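PDB 6EVG: multi-copper Oxidase CueO from Ochrobactrum, which acts as a laccase-like copper oxidase on lignin model compounds and lignosulfonate, probably passing the electrons it takes up to dioxygen. Local coordinates for residues T43-F48 with E182-Y187; K156-E159 with P163-Y166; V259-I264 with G293-L298. All coordinates share one frame; numbering follows the deposited sequence.

Interaction 1 (T43-F48 with E182-Y187); sequences TGRHSF and EGDKVY
Arg45 stretches over from its strand to the loop 182-187 and meets it at Asp184 and, more loosely, at Gly183. First along the loop comes Glu182, whose carboxylate stops short of the arginine, with OE2 4.9 Å from Arg45 NH2. It probably adds to the negative field around the guanidinium without touching it; its OE1 instead takes a weak hydrogen bond from Glu53 N. The carbonyl of Gly183 follows, its O 4.1 Å from Arg45 NH2 and lying oblique to the guanidinium. Asp184 then carries the contact. Its OD1 takes an unusually short hydrogen bond of 2.5 Å from Arg45 NH1, received on the syn lone pair and lying in the guanidinium plane, and a weak second one of 3.0 Å from Arg45 NH2. One oxygen is thus held by two nitrogens in a forked salt bridge, while the carboxylate is turned 72° against the guanidinium. A bend at chi3 (71°) swings the end of Arg45 toward the loop. The bridge joins two cupredoxin-type domains: strand 36-46 belongs to a sheet of the first, whereas the loop follows strand 170-178 of the second. Strand 54-59 runs between the partners, since Gly183 shares backbone hydrogen bonds with Ala55 and Glu53, and Glu53 also forms a salt bridge with Arg45 NE. Farther on, Val186 packs on Ala54 of that strand, and Tyr187 OH bonds to Glu494, next to copper ligand His495.

Interaction 2 (K156-E159 with P163-Y166); sequences KDAE and PEDY
Glu164 lays its carboxylate against the start of the short turn 157-159, touching Asp157 with one oxygen and Ala158 with the other. The close part is small: OE2 of Glu164 comes to 3.6 Å from the methyl carbon CB of Ala158, and OE1 of Glu164 to 3.8 Å from CB of Asp157. With chi1 at 66°, CG of Glu164 sits between its own backbone N and carbonyl carbon; from there the chain runs out extended and brings the carboxylate to the turn. It still falls short of the backbone, as even its nearer oxygen, OE2 of Glu164, remains 4.0 Å from Ala158 N. A water spans this looser side, accepting from Ala158 N at 2.9 Å and probably donating to Glu164 OE1 at 3.0 Å. Ala158 and Glu164 are both exposed, so this half of the contact faces solvent, whereas Asp157 is buried. The carboxylates of Asp157 and Glu164 do not meet: Asp157 OD2 lies 4.8 Å from Glu164 OE1, and the Asp157 charge is probably balanced by its salt bridges to Arg221 and Arg160. Arg221 also bonds to Pro163 O, so it ties both segments together on the buried side. The whole turn lies in the connection from strand 148-153, in a sheet of the first cupredoxin-type domain, to strand 170-178 of the second, and Arg221 comes from strand 219-226, the parallel neighbour of 170-178.

Interaction 3 (V259-I264 with G293-L298); sequences VERLTI and GDDLHL
Arg261 and Asp295 approach from opposite directions and meet end-on in a two-pronged salt bridge. NH1 of Arg261 gives a bond of 2.8 Å to OD1 of Asp295, and NH2 of Arg261 one of 2.9 Å to OD2 of Asp295. Both are nearly straight. The two planar groups lie only 20° apart, and each oxygen is approached on its syn side, although NH2 stands a little out of the carboxylate plane. Two parallel bonds of this kind hold both groups against rotation. Arg261 attains the position with CG anti to the backbone N (chi1 -172°) and a bend farther out at chi3. In the next shell, NH1 of Arg261 also bonds to His234 O, and its guanidinium makes a cation-pi contact with Tyr287. Arg236 also forms a salt bridge to OD2 of Asp295, so two arginines share this carboxylate, which probably balances their neighbouring positive charges. With a leucine in place of Arg261, the Asp295 carboxylate would probably keep Arg236 as a partner but lose the paired grip that fixes its rotation, and His234 O would lose a donor. The bridge reaches across two intervening strands of a five-strand sheet in the second cupredoxin-type domain. The backbones are far apart, with 11.4 Å between CA of Arg261 and CA of Asp295, because strands 233-237 and 282-287 run between 262-264 at one margin and 295-303. Leu262 and Ile264 pack against strand 269-275, and Leu298 against strand 202-205, both in the seven-strand sheet of the same sandwich.

Overall arrangement
The three contacts are spread over the first two cupredoxin-type domains. Along the chain, interaction 2 falls between the two segments of interaction 1, and interaction 3 comes after both. Their centres are 36 Å apart for interactions 1 and 2 and 27 Å for either of them with interaction 3; none touches another, the nearest atoms being about 10 Å apart for interactions 1 and 3. Interaction 1 bridges the domains through strand 36-46 and the loop beyond strand 170-178, interaction 2 lies within the connection leading into that same strand, and interaction 3 ties strands within the second domain. They thus join parts of these domains at separate sites, none including the third-domain copper ligands His434, Cys490 and His495.

Interaction 1 (T43-F48 with E182-Y187)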
loop_
_atom_site.group_PDB
_atom_site.type_symbol
_atom_site.label_atom_id
_atom_site.label_comp_id
_atom_site.label_asym_id
_atom_site.label_seq_id
_atom_site.Cartn_x
_atom_site.Cartn_y
_atom_site.Cartn_z
ATOM N N THR A 43 11.501 -15.432 9.223
ATOM C CA THR A 43 10.841 -15.254 10.518
ATOM C C THR A 43 11.813 -14.712 11.545
ATOM O O THR A 43 13.035 -14.806 11.396
ATOM C CB THR A 43 10.154 -16.527 11.018
ATOM O OG1 THR A 43 11.168 -17.497 11.223
ATOM C CG2 THR A 43 9.074 -17.031 10.073
ATOM N N GLY A 44 11.257 -14.187 12.636
ATOM C CA GLY A 44 12.105 -13.743 13.738
ATOM C C GLY A 44 11.210 -13.309 14.906
ATOM O O GLY A 44 10.075 -13.767 15.023
ATOM N N ARG A 45 11.748 -12.370 15.698
ATOM C CA ARG A 45 10.995 -11.740 16.769
ATOM C C ARG A 45 11.286 -10.268 16.700
ATOM O O ARG A 45 12.388 -9.858 16.319
ATOM C CB ARG A 45 11.361 -12.319 18.156
ATOM C CG ARG A 45 11.180 -13.820 18.240
ATOM C CD ARG A 45 11.451 -14.353 19.590
ATOM N NE ARG A 45 10.400 -13.942 20.499
ATOM C CZ ARG A 45 9.169 -14.458 20.507
ATOM N NH1 ARG A 45 8.878 -15.427 19.712
ATOM N NH2 ARG A 45 8.225 -14.028 21.327
ATOM N N HIS A 46 10.291 -9.475 17.124
ATOM C CA HIS A 46 10.388 -8.008 16.989
ATOM C C HIS A 46 9.806 -7.320 18.214
ATOM O O HIS A 46 8.731 -7.700 18.680
ATOM C CB HIS A 46 9.656 -7.574 15.717
ATOM C CG HIS A 46 9.612 -6.102 15.514
ATOM N ND1 HIS A 46 10.680 -5.373 15.062
ATOM C CD2 HIS A 46 8.606 -5.222 15.751
ATOM C CE1 HIS A 46 10.326 -4.090 14.998
ATOM N NE2 HIS A 46 9.072 -3.972 15.395
ATOM N N SER A 47 10.510 -6.275 18.671
ATOM C CA SER A 47 10.003 -5.428 19.738
ATOM C C SER A 47 9.293 -4.198 19.161
ATOM O O SER A 47 9.907 -3.337 18.522
ATOM C CB SER A 47 11.151 -4.997 20.622
ATOM O OG SER A 47 10.699 -4.084 21.616
ATOM N N PHE A 48 8.005 -4.117 19.429
ATOM C CA PHE A 48 7.221 -2.982 19.090
ATOM C C PHE A 48 7.290 -1.869 20.147
ATOM O O PHE A 48 6.995 -0.715 19.888
ATOM C CB PHE A 48 5.745 -3.363 18.881
ATOM C CG PHE A 48 5.513 -4.397 17.764
ATOM C CD1 PHE A 48 5.320 -3.992 16.476
ATOM C CD2 PHE A 48 5.544 -5.758 18.023
ATOM C CE1 PHE A 48 5.165 -4.878 15.463
ATOM C CE2 PHE A 48 5.374 -6.691 16.999
ATOM C CZ PHE A 48 5.174 -6.243 15.707
ATOM N N GLU A 182 3.216 -8.686 22.386
ATOM C CA GLU A 182 4.030 -9.612 23.190
ATOM C C GLU A 182 3.485 -10.985 23.004
ATOM O O GLU A 182 2.277 -11.232 23.209
ATOM C CB GLU A 182 3.997 -9.195 24.657
ATOM C CG GLU A 182 4.712 -10.184 25.576
ATOM C CD GLU A 182 6.193 -10.295 25.498
ATOM O OE1 GLU A 182 6.800 -9.316 25.901
ATOM O OE2 GLU A 182 6.699 -11.501 25.251
ATOM N N GLY A 183 4.363 -11.928 22.671
ATOM C CA GLY A 183 3.966 -13.318 22.552
ATOM C C GLY A 183 4.040 -13.837 21.148
ATOM O O GLY A 183 4.377 -13.165 20.159
ATOM N N ASP A 184 3.641 -15.102 21.034
ATOM C CA ASP A 184 3.703 -15.795 19.779
ATOM C C ASP A 184 2.415 -15.917 18.982
ATOM O O ASP A 184 2.450 -16.196 17.792
ATOM C CB ASP A 184 4.321 -17.193 19.979
ATOM C CG ASP A 184 5.807 -17.108 20.340
ATOM O OD1 ASP A 184 6.435 -16.076 20.042
ATOM O OD2 ASP A 184 6.376 -18.102 20.854
ATOM N N LYS A 185 1.302 -15.668 19.640
ATOM C CA LYS A 185 -0.020 -15.775 18.955
ATOM C C LYS A 185 -0.405 -14.382 18.540
ATOM O O LYS A 185 -1.050 -13.662 19.308
ATOM C CB LYS A 185 -1.050 -16.426 19.880
ATOM C CG LYS A 185 -0.721 -17.844 20.241
ATOM C CD LYS A 185 -1.846 -18.390 21.099
ATOM C CE LYS A 185 -1.708 -19.852 21.388
ATOM N NZ LYS A 185 -2.874 -20.194 22.270
ATOM N N VAL A 186 0.082 -13.949 17.375
ATOM C CA VAL A 186 -0.029 -12.551 16.975
ATOM C C VAL A 186 -1.194 -12.288 16.009
ATOM O O VAL A 186 -1.723 -11.170 15.992
ATOM C CB VAL A 186 1.279 -11.994 16.407
ATOM C CG1 VAL A 186 2.368 -12.032 17.458
ATOM C CG2 VAL A 186 1.724 -12.716 15.147
ATOM N N TYR A 187 -1.572 -13.273 15.195
ATOM C CA TYR A 187 -2.640 -13.122 14.200
ATOM C C TYR A 187 -3.603 -14.269 14.318
ATOM O O TYR A 187 -3.352 -15.349 13.821
ATOM C CB TYR A 187 -2.089 -13.014 12.777
ATOM C CG TYR A 187 -3.177 -12.833 11.723
ATOM C CD1 TYR A 187 -3.901 -11.662 11.626
ATOM C CD2 TYR A 187 -3.561 -13.878 10.884
ATOM C CE1 TYR A 187 -4.954 -11.524 10.736
ATOM C CE2 TYR A 187 -4.586 -13.770 10.008
ATOM C CZ TYR A 187 -5.308 -12.595 9.925
ATOM O OH TYR A 187 -6.394 -12.517 9.073
#

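Interaction 2 (K156-E159 with P163-Y166)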
loop_
_atom_site.group_PDB
_atom_site.type_symbol
_atom_site.label_atom_id
_atom_site.label_comp_id
_atom_site.label_asym_id
_atom_site.label_seq_id
_atom_site.Cartn_x
_atom_site.Cartn_y
_atom_site.Cartn_z
ATOM N N LYS A 156 14.944 13.854 -10.883
ATOM C CA LYS A 156 14.526 15.262 -11.112
ATOM C C LYS A 156 13.841 15.912 -9.885
ATOM O O LYS A 156 13.250 17.003 -9.995
ATOM C CB LYS A 156 13.640 15.346 -12.349
ATOM C CG LYS A 156 14.322 14.947 -13.667
ATOM C CD LYS A 156 13.241 15.096 -14.762
ATOM C CE LYS A 156 13.590 14.770 -16.173
ATOM N NZ LYS A 156 12.389 15.177 -16.988
ATOM N N ASP A 157 13.910 15.282 -8.702
ATOM C CA ASP A 157 13.214 15.859 -7.552
ATOM C C ASP A 157 13.726 17.232 -7.155
ATOM O O ASP A 157 12.943 18.075 -6.704
ATOM C CB ASP A 157 13.150 14.925 -6.380
ATOM C CG ASP A 157 12.186 13.763 -6.599
ATOM O OD1 ASP A 157 11.557 13.617 -7.653
ATOM O OD2 ASP A 157 12.043 12.941 -5.631
ATOM N N ALA A 158 15.018 17.445 -7.287
ATOM C CA ALA A 158 15.570 18.791 -6.969
ATOM C C ALA A 158 14.960 19.846 -7.883
ATOM O O ALA A 158 14.598 20.939 -7.387
ATOM C CB ALA A 158 17.086 18.806 -7.047
ATOM N N GLU A 159 14.835 19.541 -9.165
ATOM C CA GLU A 159 14.227 20.467 -10.114
ATOM C C GLU A 159 12.739 20.702 -9.788
ATOM O O GLU A 159 12.222 21.787 -10.031
ATOM C CB GLU A 159 14.363 19.945 -11.550
ATOM C CG GLU A 159 13.857 20.912 -12.595
ATOM C CD GLU A 159 13.911 20.362 -14.009
ATOM O OE1 GLU A 159 14.638 19.365 -14.259
ATOM O OE2 GLU A 159 13.223 20.948 -14.873
ATOM N N PRO A 163 11.984 17.999 -1.209
ATOM C CA PRO A 163 12.997 17.440 -0.292
ATOM C C PRO A 163 13.356 16.023 -0.760
ATOM O O PRO A 163 12.458 15.294 -1.150
ATOM C CB PRO A 163 12.277 17.442 1.059
ATOM C CG PRO A 163 11.153 18.434 0.936
ATOM C CD PRO A 163 10.728 18.307 -0.480
ATOM N N GLU A 164 14.624 15.663 -0.650
ATOM C CA GLU A 164 15.092 14.380 -1.139
ATOM C C GLU A 164 16.269 13.806 -0.362
ATOM O O GLU A 164 16.881 12.832 -0.857
ATOM C CB GLU A 164 15.384 14.468 -2.652
ATOM C CG GLU A 164 16.533 15.368 -3.004
ATOM C CD GLU A 164 17.056 15.271 -4.413
ATOM O OE1 GLU A 164 16.641 14.360 -5.092
ATOM O OE2 GLU A 164 17.870 16.094 -4.812
ATOM N N ASP A 165 16.532 14.310 0.845
ATOM C CA ASP A 165 17.659 13.766 1.642
ATOM C C ASP A 165 17.100 12.652 2.544
ATOM O O ASP A 165 16.458 12.939 3.561
ATOM C CB ASP A 165 18.276 14.919 2.479
ATOM C CG ASP A 165 19.582 14.624 3.117
ATOM O OD1 ASP A 165 20.052 13.480 2.989
ATOM O OD2 ASP A 165 20.165 15.544 3.791
ATOM N N TYR A 166 17.303 11.426 2.147
ATOM C CA TYR A 166 16.694 10.280 2.800
ATOM C C TYR A 166 17.012 10.210 4.250
ATOM O O TYR A 166 18.171 10.253 4.681
ATOM C CB TYR A 166 17.126 8.959 2.105
ATOM C CG TYR A 166 16.373 7.752 2.698
ATOM C CD1 TYR A 166 15.012 7.647 2.554
ATOM C CD2 TYR A 166 17.017 6.797 3.433
ATOM C CE1 TYR A 166 14.282 6.584 3.084
ATOM C CE2 TYR A 166 16.298 5.710 3.958
ATOM C CZ TYR A 166 14.962 5.614 3.805
ATOM O OH TYR A 166 14.210 4.582 4.314
HETATM O O HOH W 1 17.190 15.579 -7.796
#

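Interaction 3 (V259-I264 with G293-L298)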
loop_
_atom_site.group_PDB
_atom_site.type_symbol
_atom_site.label_atom_id
_atom_site.label_comp_id
_atom_site.label_asym_id
_atom_site.label_seq_id
_atom_site.Cartn_x
_atom_site.Cartn_y
_atom_site.Cartn_z
ATOM N N VAL A 259 -4.238 19.548 2.386
ATOM C CA VAL A 259 -5.359 18.994 3.121
ATOM C C VAL A 259 -5.083 19.110 4.612
ATOM O O VAL A 259 -3.938 19.118 5.040
ATOM C CB VAL A 259 -5.710 17.579 2.735
ATOM C CG1 VAL A 259 -6.001 17.435 1.244
ATOM C CG2 VAL A 259 -4.654 16.646 3.120
ATOM N N GLU A 260 -6.158 19.261 5.387
ATOM C CA GLU A 260 -6.006 19.279 6.850
ATOM C C GLU A 260 -6.058 17.909 7.474
ATOM O O GLU A 260 -5.571 17.739 8.612
ATOM C CB GLU A 260 -7.026 20.226 7.467
ATOM C CG GLU A 260 -6.934 21.652 6.964
ATOM C CD GLU A 260 -7.945 22.529 7.689
ATOM O OE1 GLU A 260 -9.135 22.561 7.242
ATOM O OE2 GLU A 260 -7.554 23.094 8.711
ATOM N N ARG A 261 -6.672 16.938 6.786
ATOM C CA ARG A 261 -6.742 15.560 7.290
ATOM C C ARG A 261 -6.760 14.685 6.026
ATOM O O ARG A 261 -7.349 15.065 5.034
ATOM C CB ARG A 261 -7.948 15.311 8.183
ATOM C CG ARG A 261 -7.885 13.920 8.845
ATOM C CD ARG A 261 -9.010 13.657 9.733
ATOM N NE ARG A 261 -9.036 14.487 10.943
ATOM C CZ ARG A 261 -8.676 14.067 12.163
ATOM N NH1 ARG A 261 -8.024 12.923 12.333
ATOM N NH2 ARG A 261 -8.963 14.803 13.228
ATOM N N LEU A 262 -6.014 13.602 6.050
ATOM C CA LEU A 262 -5.784 12.745 4.879
ATOM C C LEU A 262 -6.181 11.295 5.160
ATOM O O LEU A 262 -5.692 10.697 6.092
ATOM C CB LEU A 262 -4.308 12.813 4.514
ATOM C CG LEU A 262 -3.846 11.851 3.388
ATOM C CD1 LEU A 262 -4.501 12.218 2.057
ATOM C CD2 LEU A 262 -2.342 11.968 3.257
ATOM N N THR A 263 -7.116 10.765 4.358
ATOM C CA THR A 263 -7.493 9.348 4.499
ATOM C C THR A 263 -6.549 8.467 3.689
ATOM O O THR A 263 -6.304 8.777 2.501
ATOM C CB THR A 263 -8.939 9.110 4.077
ATOM O OG1 THR A 263 -9.796 9.825 5.002
ATOM C CG2 THR A 263 -9.312 7.651 4.032
ATOM N N ILE A 264 -6.062 7.393 4.282
ATOM C CA ILE A 264 -5.208 6.422 3.612
ATOM C C ILE A 264 -5.708 5.049 3.976
ATOM O O ILE A 264 -5.710 4.658 5.146
ATOM C CB ILE A 264 -3.721 6.595 3.972
ATOM C CG1 ILE A 264 -3.257 8.043 4.000
ATOM C CG2 ILE A 264 -2.848 5.772 3.044
ATOM C CD1 ILE A 264 -1.948 8.307 4.505
ATOM N N GLY A 293 -14.382 9.016 15.121
ATOM C CA GLY A 293 -14.066 8.723 16.524
ATOM C C GLY A 293 -12.800 9.440 16.997
ATOM O O GLY A 293 -11.937 9.835 16.180
ATOM N N ASP A 294 -12.623 9.480 18.315
ATOM C CA ASP A 294 -11.572 10.261 18.962
ATOM C C ASP A 294 -10.248 9.981 18.256
ATOM O O ASP A 294 -9.894 8.852 17.916
ATOM C CB ASP A 294 -11.409 9.835 20.432
ATOM C CG ASP A 294 -12.583 10.106 21.299
ATOM O OD1 ASP A 294 -12.799 11.244 21.720
ATOM O OD2 ASP A 294 -13.189 9.129 21.723
ATOM N N ASP A 295 -9.471 11.038 18.100
ATOM C CA ASP A 295 -8.103 10.888 17.576
ATOM C C ASP A 295 -7.238 10.064 18.512
ATOM O O ASP A 295 -7.248 10.225 19.742
ATOM C CB ASP A 295 -7.476 12.269 17.343
ATOM C CG ASP A 295 -7.782 12.864 15.991
ATOM O OD1 ASP A 295 -7.731 12.126 15.009
ATOM O OD2 ASP A 295 -7.942 14.149 15.885
ATOM N N LEU A 296 -6.421 9.225 17.883
ATOM C CA LEU A 296 -5.405 8.402 18.522
ATOM C C LEU A 296 -4.017 8.891 18.075
ATOM O O LEU A 296 -3.831 9.289 16.925
ATOM C CB LEU A 296 -5.579 6.935 18.117
ATOM C CG LEU A 296 -6.924 6.302 18.424
ATOM C CD1 LEU A 296 -6.979 4.885 17.873
ATOM C CD2 LEU A 296 -7.219 6.329 19.894
ATOM N N HIS A 297 -3.059 8.804 18.988
ATOM C CA HIS A 297 -1.684 9.204 18.712
ATOM C C HIS A 297 -0.982 8.164 17.803
ATOM O O HIS A 297 -1.017 6.955 18.086
ATOM C CB HIS A 297 -0.921 9.294 20.020
ATOM C CG HIS A 297 0.465 9.808 19.882
ATOM N ND1 HIS A 297 0.761 11.142 19.751
ATOM C CD2 HIS A 297 1.646 9.144 19.861
ATOM C CE1 HIS A 297 2.084 11.260 19.649
ATOM N NE2 HIS A 297 2.641 10.070 19.726
ATOM N N LEU A 298 -0.335 8.656 16.752
ATOM C CA LEU A 298 0.570 7.851 15.942
ATOM C C LEU A 298 2.031 8.055 16.291
ATOM O O LEU A 298 2.763 7.111 16.532
ATOM C CB LEU A 298 0.345 8.092 14.446
ATOM C CG LEU A 298 -0.918 7.410 13.878
ATOM C CD1 LEU A 298 -1.296 8.015 12.549
ATOM C CD2 LEU A 298 -0.623 5.913 13.661
#